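Local structure of hypothetical protein TTMA177 (Thermus thermophilus phage TMA, 2ZDJ) at residues K24-Y29 with H37-K42; W52-F57 with L63-L68. The protein is of unknown function but is a small phage protein of the alpha-plus-beta class with a cystatin-like fold. All coordinates share one frame; numbering follows the deposited sequence.

Contact 1 of 2, residues K24-Y29 with H37-K42; sequences KAILEY and HALFVK
Leu39 reaches from strand 38-44 to Ile26 and Leu27 on helix 20-30, and this small group of three apolar side chains joins the helix to the sheet. As in cystatin-like folds, one helix lies against one side of an antiparallel sheet, in which 38-44 is flanked by 15-17 and 47-54. Along the strand, Ala38 comes first and, like Phe40 and Lys42 after it, faces the side of the sheet turned away from the helix; there Ala38 and Phe40 meet Ile54, and Lys42 forms a salt bridge with Glu50. Leu39 points at the helix. Its CG stands anti to its own carbonyl carbon (chi1 -58°), and from there CD1 is carried to the branch point of Ile26, 3.8 Å from Ile26 CB. Both branches of the isoleucine also come near this methyl: Leu39 CD1 lies 4.0 Å from Ile26 CG2 and 4.1 Å from Ile26 CG1. The two side chains run past one another in opposite senses, with contact along their flanks. The second methyl of the leucine, CD2, turns to Leu27, whose CD2 it approaches to 4.4 Å; this is the looser half of the contact. Leu27 leaves the helix obliquely and bends in at its end, where it also packs on Pro36. No hydrogen bond links the helix and strand segments, so the join is purely apolar. Two residues on, Val41 faces the helix again and touches Thr15 and Ile17 of the neighbouring strand, while Ile26 also rests on Tyr48. Across the contact, Val41 CG1 stays 4.9 Å from Ile26 CG2.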
loop_
_atom_site.group_PDB
_atom_site.type_symbol
_atom_site.label_atom_id
_atom_site.label_comp_id
_atom_site.label_asym_id
_atom_site.label_seq_id
_atom_site.Cartn_x
_atom_site.Cartn_y
_atom_site.Cartn_z
ATOM N N LYS A 24 -9.749 -3.769 -1.295
ATOM C CA LYS A 24 -10.151 -5.147 -1.543
ATOM C C LYS A 24 -9.891 -5.548 -2.998
ATOM O O LYS A 24 -9.376 -6.630 -3.269
ATOM C CB LYS A 24 -11.634 -5.322 -1.205
ATOM C CG LYS A 24 -12.122 -6.762 -1.300
ATOM C CD LYS A 24 -13.546 -6.916 -0.762
ATOM C CE LYS A 24 -13.970 -8.380 -0.748
ATOM N NZ LYS A 24 -15.358 -8.549 -0.247
ATOM N N ALA A 25 -10.258 -4.676 -3.935
ATOM C CA ALA A 25 -10.052 -4.961 -5.355
ATOM C C ALA A 25 -8.568 -5.152 -5.630
ATOM O O ALA A 25 -8.174 -6.128 -6.250
ATOM C CB ALA A 25 -10.600 -3.816 -6.224
ATOM N N ILE A 26 -7.752 -4.215 -5.160
ATOM C CA ILE A 26 -6.307 -4.289 -5.373
ATOM C C ILE A 26 -5.735 -5.596 -4.822
ATOM O O ILE A 26 -5.026 -6.303 -5.524
ATOM C CB ILE A 26 -5.554 -3.118 -4.681
ATOM C CG1 ILE A 26 -6.153 -1.767 -5.082
ATOM C CG2 ILE A 26 -4.076 -3.176 -5.031
ATOM C CD1 ILE A 26 -6.093 -1.480 -6.524
ATOM N N LEU A 27 -6.043 -5.897 -3.559
ATOM C CA LEU A 27 -5.553 -7.110 -2.925
ATOM C C LEU A 27 -5.891 -8.351 -3.767
ATOM O O LEU A 27 -5.050 -9.231 -3.937
ATOM C CB LEU A 27 -6.138 -7.253 -1.506
ATOM C CG LEU A 27 -5.787 -6.207 -0.433
ATOM C CD1 LEU A 27 -6.635 -6.431 0.814
ATOM C CD2 LEU A 27 -4.315 -6.294 -0.080
ATOM N N GLU A 28 -7.104 -8.419 -4.314
ATOM C CA GLU A 28 -7.473 -9.585 -5.121
ATOM C C GLU A 28 -6.681 -9.584 -6.412
ATOM O O GLU A 28 -6.263 -10.635 -6.903
ATOM C CB GLU A 28 -8.975 -9.588 -5.448
ATOM C CG GLU A 28 -9.855 -9.805 -4.246
ATOM C CD GLU A 28 -11.288 -10.127 -4.627
ATOM O OE1 GLU A 28 -12.151 -10.127 -3.718
ATOM O OE2 GLU A 28 -11.543 -10.387 -5.828
ATOM N N TYR A 29 -6.492 -8.390 -6.962
ATOM C CA TYR A 29 -5.736 -8.220 -8.191
ATOM C C TYR A 29 -4.342 -8.825 -8.014
ATOM O O TYR A 29 -3.891 -9.638 -8.821
ATOM C CB TYR A 29 -5.610 -6.731 -8.513
ATOM C CG TYR A 29 -4.831 -6.426 -9.773
ATOM C CD1 TYR A 29 -5.225 -6.952 -11.007
ATOM C CD2 TYR A 29 -3.710 -5.603 -9.734
ATOM C CE1 TYR A 29 -4.521 -6.662 -12.171
ATOM C CE2 TYR A 29 -2.995 -5.306 -10.888
ATOM C CZ TYR A 29 -3.404 -5.838 -12.105
ATOM O OH TYR A 29 -2.697 -5.538 -13.247
ATOM N N HIS A 37 -5.579 -2.087 6.045
ATOM C CA HIS A 37 -6.739 -1.204 6.008
ATOM C C HIS A 37 -6.474 0.054 5.192
ATOM O O HIS A 37 -7.314 0.938 5.102
ATOM C CB HIS A 37 -7.171 -0.824 7.429
ATOM C CG HIS A 37 -7.716 -1.971 8.221
ATOM N ND1 HIS A 37 -8.702 -2.804 7.737
ATOM C CD2 HIS A 37 -7.425 -2.416 9.466
ATOM C CE1 HIS A 37 -8.996 -3.713 8.651
ATOM N NE2 HIS A 37 -8.235 -3.499 9.709
ATOM N N ALA A 38 -5.294 0.124 4.591
ATOM C CA ALA A 38 -4.916 1.251 3.756
ATOM C C ALA A 38 -3.698 0.813 2.970
ATOM O O ALA A 38 -2.878 0.022 3.455
ATOM C CB ALA A 38 -4.587 2.465 4.600
ATOM N N LEU A 39 -3.589 1.318 1.755
ATOM C CA LEU A 39 -2.477 0.962 0.895
ATOM C C LEU A 39 -1.750 2.190 0.396
ATOM O O LEU A 39 -2.300 3.288 0.370
ATOM C CB LEU A 39 -2.988 0.178 -0.311
ATOM C CG LEU A 39 -3.774 -1.111 -0.048
ATOM C CD1 LEU A 39 -4.354 -1.624 -1.346
ATOM C CD2 LEU A 39 -2.850 -2.160 0.577
ATOM N N PHE A 40 -0.489 1.990 0.040
ATOM C CA PHE A 40 0.336 3.026 -0.544
ATOM C C PHE A 40 0.702 2.329 -1.842
ATOM O O PHE A 40 1.288 1.236 -1.836
ATOM C CB PHE A 40 1.575 3.297 0.310
ATOM C CG PHE A 40 1.337 4.274 1.432
ATOM C CD1 PHE A 40 1.323 5.640 1.185
ATOM C CD2 PHE A 40 1.136 3.827 2.733
ATOM C CE1 PHE A 40 1.115 6.555 2.221
ATOM C CE2 PHE A 40 0.924 4.734 3.783
ATOM C CZ PHE A 40 0.916 6.098 3.524
ATOM N N VAL A 41 0.321 2.930 -2.956
ATOM C CA VAL A 41 0.602 2.305 -4.234
ATOM C C VAL A 41 1.419 3.194 -5.152
ATOM O O VAL A 41 1.253 4.414 -5.169
ATOM C CB VAL A 41 -0.708 1.963 -4.981
ATOM C CG1 VAL A 41 -1.547 0.976 -4.186
ATOM C CG2 VAL A 41 -1.498 3.233 -5.213
ATOM N N LYS A 42 2.322 2.582 -5.903
ATOM C CA LYS A 42 3.084 3.339 -6.874
ATOM C C LYS A 42 2.564 2.816 -8.196
ATOM O O LYS A 42 2.617 1.615 -8.475
ATOM C CB LYS A 42 4.583 3.091 -6.761
ATOM C CG LYS A 42 5.353 3.548 -8.005
ATOM C CD LYS A 42 6.721 4.130 -7.679
ATOM C CE LYS A 42 7.581 3.183 -6.871
ATOM N NZ LYS A 42 8.902 3.785 -6.551
#

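Contact 2 of 2, residues W52-F57 with L63-L68; sequences WGIDSF and LEAYRL
Gly53 and Tyr66 form a hydrogen-bonded pair: Gly53 N donates to Tyr66 O at 2.8 Å, and Tyr66 N donates in return to Gly53 O at 2.9 Å. Tyr66 OH donates a hydrogen bond to Asp55 OD2; the modelled 2.4 Å is very short and its exact value doubtful. The carboxylate comes to the ring edge, its plane turned 49° from the ring. At the backbone of the same aspartate, a water accepts from Asp55 N (2.6 Å) and donates to Glu64 O, bridging the strands where their direct pairing stops. These strands, 47-54 and 64-67, form an antiparallel beta hairpin. Tyr66 CG takes the crowded position between backbone N and carbonyl carbon (chi1 43°), which folds the ring back over Gly53 O, 3.1 Å above the ring plane and toward its rim. On the other face of the sheet, Arg67 crosses the Trp52 indole and makes a CH-pi contact, CB lying 3.6 Å from the centroid of the six-membered ring. Bends at chi2 and chi3 leave the guanidinium plane 21° from the indole plane, and NH1 pairs with the terminal carboxylate of Lys69; Trp52 NE1 bonds to Glu50. Ala65 CB fits against Ile54 CG2 at 3.6 Å. Farther along, Leu63 CD1 presses tightly on Ser56 CB, 3.4 Å away.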
loop_
_atom_site.group_PDB
_atom_site.type_symbol
_atom_site.label_atom_id
_atom_site.label_comp_id
_atom_site.label_asym_id
_atom_site.label_seq_id
_atom_site.Cartn_x
_atom_site.Cartn_y
_atom_site.Cartn_z
ATOM N N TRP A 52 1.897 -1.405 -1.053
ATOM C CA TRP A 52 2.306 -1.593 0.335
ATOM C C TRP A 52 1.105 -1.410 1.241
ATOM O O TRP A 52 0.221 -0.607 0.953
ATOM C CB TRP A 52 3.327 -0.541 0.751
ATOM C CG TRP A 52 4.588 -0.516 -0.008
ATOM C CD1 TRP A 52 4.774 -0.072 -1.285
ATOM C CD2 TRP A 52 5.884 -0.847 0.497
ATOM N NE1 TRP A 52 6.111 -0.098 -1.605
ATOM C CE2 TRP A 52 6.815 -0.570 -0.527
ATOM C CE3 TRP A 52 6.351 -1.346 1.724
ATOM C CZ2 TRP A 52 8.193 -0.776 -0.364
ATOM C CZ3 TRP A 52 7.722 -1.551 1.888
ATOM C CH2 TRP A 52 8.627 -1.264 0.846
ATOM N N GLY A 53 1.081 -2.123 2.359
ATOM C CA GLY A 53 -0.035 -1.943 3.266
ATOM C C GLY A 53 0.370 -1.616 4.686
ATOM O O GLY A 53 1.496 -1.885 5.109
ATOM N N ILE A 54 -0.545 -0.981 5.406
ATOM C CA ILE A 54 -0.339 -0.669 6.806
ATOM C C ILE A 54 -1.602 -1.201 7.451
ATOM O O ILE A 54 -2.682 -1.168 6.849
ATOM C CB ILE A 54 -0.158 0.861 7.103
ATOM C CG1 ILE A 54 -1.414 1.660 6.757
ATOM C CG2 ILE A 54 1.048 1.393 6.350
ATOM C CD1 ILE A 54 -1.559 1.978 5.315
ATOM N N ASP A 55 -1.474 -1.719 8.663
ATOM C CA ASP A 55 -2.620 -2.292 9.353
ATOM C C ASP A 55 -3.599 -1.267 9.917
ATOM O O ASP A 55 -4.669 -1.624 10.412
ATOM C CB ASP A 55 -2.114 -3.250 10.430
ATOM C CG ASP A 55 -1.427 -4.471 9.825
ATOM O OD1 ASP A 55 -0.478 -5.012 10.436
ATOM O OD2 ASP A 55 -1.850 -4.894 8.727
ATOM N N SER A 56 -3.246 0.007 9.815
ATOM C CA SER A 56 -4.109 1.084 10.293
ATOM C C SER A 56 -4.817 1.787 9.120
ATOM O O SER A 56 -4.273 1.876 8.018
ATOM C CB SER A 56 -3.275 2.103 11.077
ATOM O OG SER A 56 -4.018 3.281 11.355
ATOM N N PHE A 57 -6.030 2.282 9.359
ATOM C CA PHE A 57 -6.779 2.991 8.323
ATOM C C PHE A 57 -6.186 4.385 8.164
ATOM O O PHE A 57 -6.130 4.934 7.061
ATOM C CB PHE A 57 -8.251 3.123 8.709
ATOM C CG PHE A 57 -9.092 3.779 7.655
ATOM C CD1 PHE A 57 -9.463 3.081 6.509
ATOM C CD2 PHE A 57 -9.496 5.100 7.795
ATOM C CE1 PHE A 57 -10.229 3.694 5.513
ATOM C CE2 PHE A 57 -10.260 5.721 6.806
ATOM C CZ PHE A 57 -10.627 5.015 5.662
ATOM N N LEU A 63 4.212 4.557 11.391
ATOM C CA LEU A 63 3.775 3.200 11.107
ATOM C C LEU A 63 4.712 2.544 10.112
ATOM O O LEU A 63 5.344 3.210 9.290
ATOM C CB LEU A 63 2.358 3.200 10.538
ATOM C CG LEU A 63 1.224 3.559 11.497
ATOM C CD1 LEU A 63 -0.116 3.420 10.774
ATOM C CD2 LEU A 63 1.269 2.628 12.707
ATOM N N GLU A 64 4.804 1.226 10.188
ATOM C CA GLU A 64 5.663 0.496 9.285
ATOM C C GLU A 64 4.832 -0.251 8.250
ATOM O O GLU A 64 4.056 -1.142 8.580
ATOM C CB GLU A 64 6.521 -0.485 10.064
ATOM C CG GLU A 64 7.702 -0.976 9.273
ATOM C CD GLU A 64 8.582 -1.928 10.060
ATOM O OE1 GLU A 64 8.149 -3.076 10.310
ATOM O OE2 GLU A 64 9.706 -1.518 10.428
ATOM N N ALA A 65 5.006 0.124 6.994
ATOM C CA ALA A 65 4.277 -0.494 5.893
ATOM C C ALA A 65 4.997 -1.736 5.421
ATOM O O ALA A 65 6.224 -1.847 5.542
ATOM C CB ALA A 65 4.136 0.506 4.726
ATOM N N TYR A 66 4.226 -2.681 4.892
ATOM C CA TYR A 66 4.792 -3.919 4.385
ATOM C C TYR A 66 4.455 -4.066 2.905
ATOM O O TYR A 66 3.329 -3.818 2.499
ATOM C CB TYR A 66 4.280 -5.122 5.194
ATOM C CG TYR A 66 2.797 -5.110 5.517
ATOM C CD1 TYR A 66 2.308 -4.456 6.652
ATOM C CD2 TYR A 66 1.891 -5.797 4.713
ATOM C CE1 TYR A 66 0.938 -4.500 6.981
ATOM C CE2 TYR A 66 0.536 -5.844 5.027
ATOM C CZ TYR A 66 0.065 -5.203 6.160
ATOM O OH TYR A 66 -1.270 -5.311 6.471
ATOM N N ARG A 67 5.450 -4.450 2.107
ATOM C CA ARG A 67 5.288 -4.597 0.663
ATOM C C ARG A 67 4.518 -5.856 0.261
ATOM O O ARG A 67 4.861 -6.961 0.668
ATOM C CB ARG A 67 6.666 -4.590 -0.012
ATOM C CG ARG A 67 6.677 -5.171 -1.407
ATOM C CD ARG A 67 6.854 -4.135 -2.496
ATOM N NE ARG A 67 8.248 -3.820 -2.741
ATOM C CZ ARG A 67 8.758 -3.541 -3.939
ATOM N NH1 ARG A 67 7.995 -3.540 -5.022
ATOM N NH2 ARG A 67 10.047 -3.253 -4.056
ATOM N N LEU A 68 3.489 -5.678 -0.560
ATOM C CA LEU A 68 2.655 -6.785 -1.006
ATOM C C LEU A 68 2.890 -7.072 -2.478
ATOM O O LEU A 68 2.537 -8.135 -2.978
ATOM C CB LEU A 68 1.196 -6.438 -0.753
ATOM C CG LEU A 68 0.909 -6.269 0.741
ATOM C CD1 LEU A 68 -0.493 -5.731 0.988
ATOM C CD2 LEU A 68 1.086 -7.638 1.395
HETATM O O HOH W 1 1.088 -1.666 9.330
#

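How the contacts relate
Strands 38-44 and 47-54 are neighbours in one sheet, so contact 1 and contact 2 meet directly: Phe40 O lies 2.8 Å from Trp52 N and His37 N 3.1 Å from Ile54 O, both probable hydrogen bonds. Contact 1 is a buried, wholly apolar join between the helix and the sheet. Contact 2 lies within the sheet, buries more surface and is only partly enclosed; it combines backbone pairing, an aromatic face and a polar, hydrated end. Leu68 ties them together, since it belongs to 63-68 yet packs on Leu27 of the helix. On the far side of the sheet, Phe10 stacks on Phe40 and meets Trp52 edge-to-face.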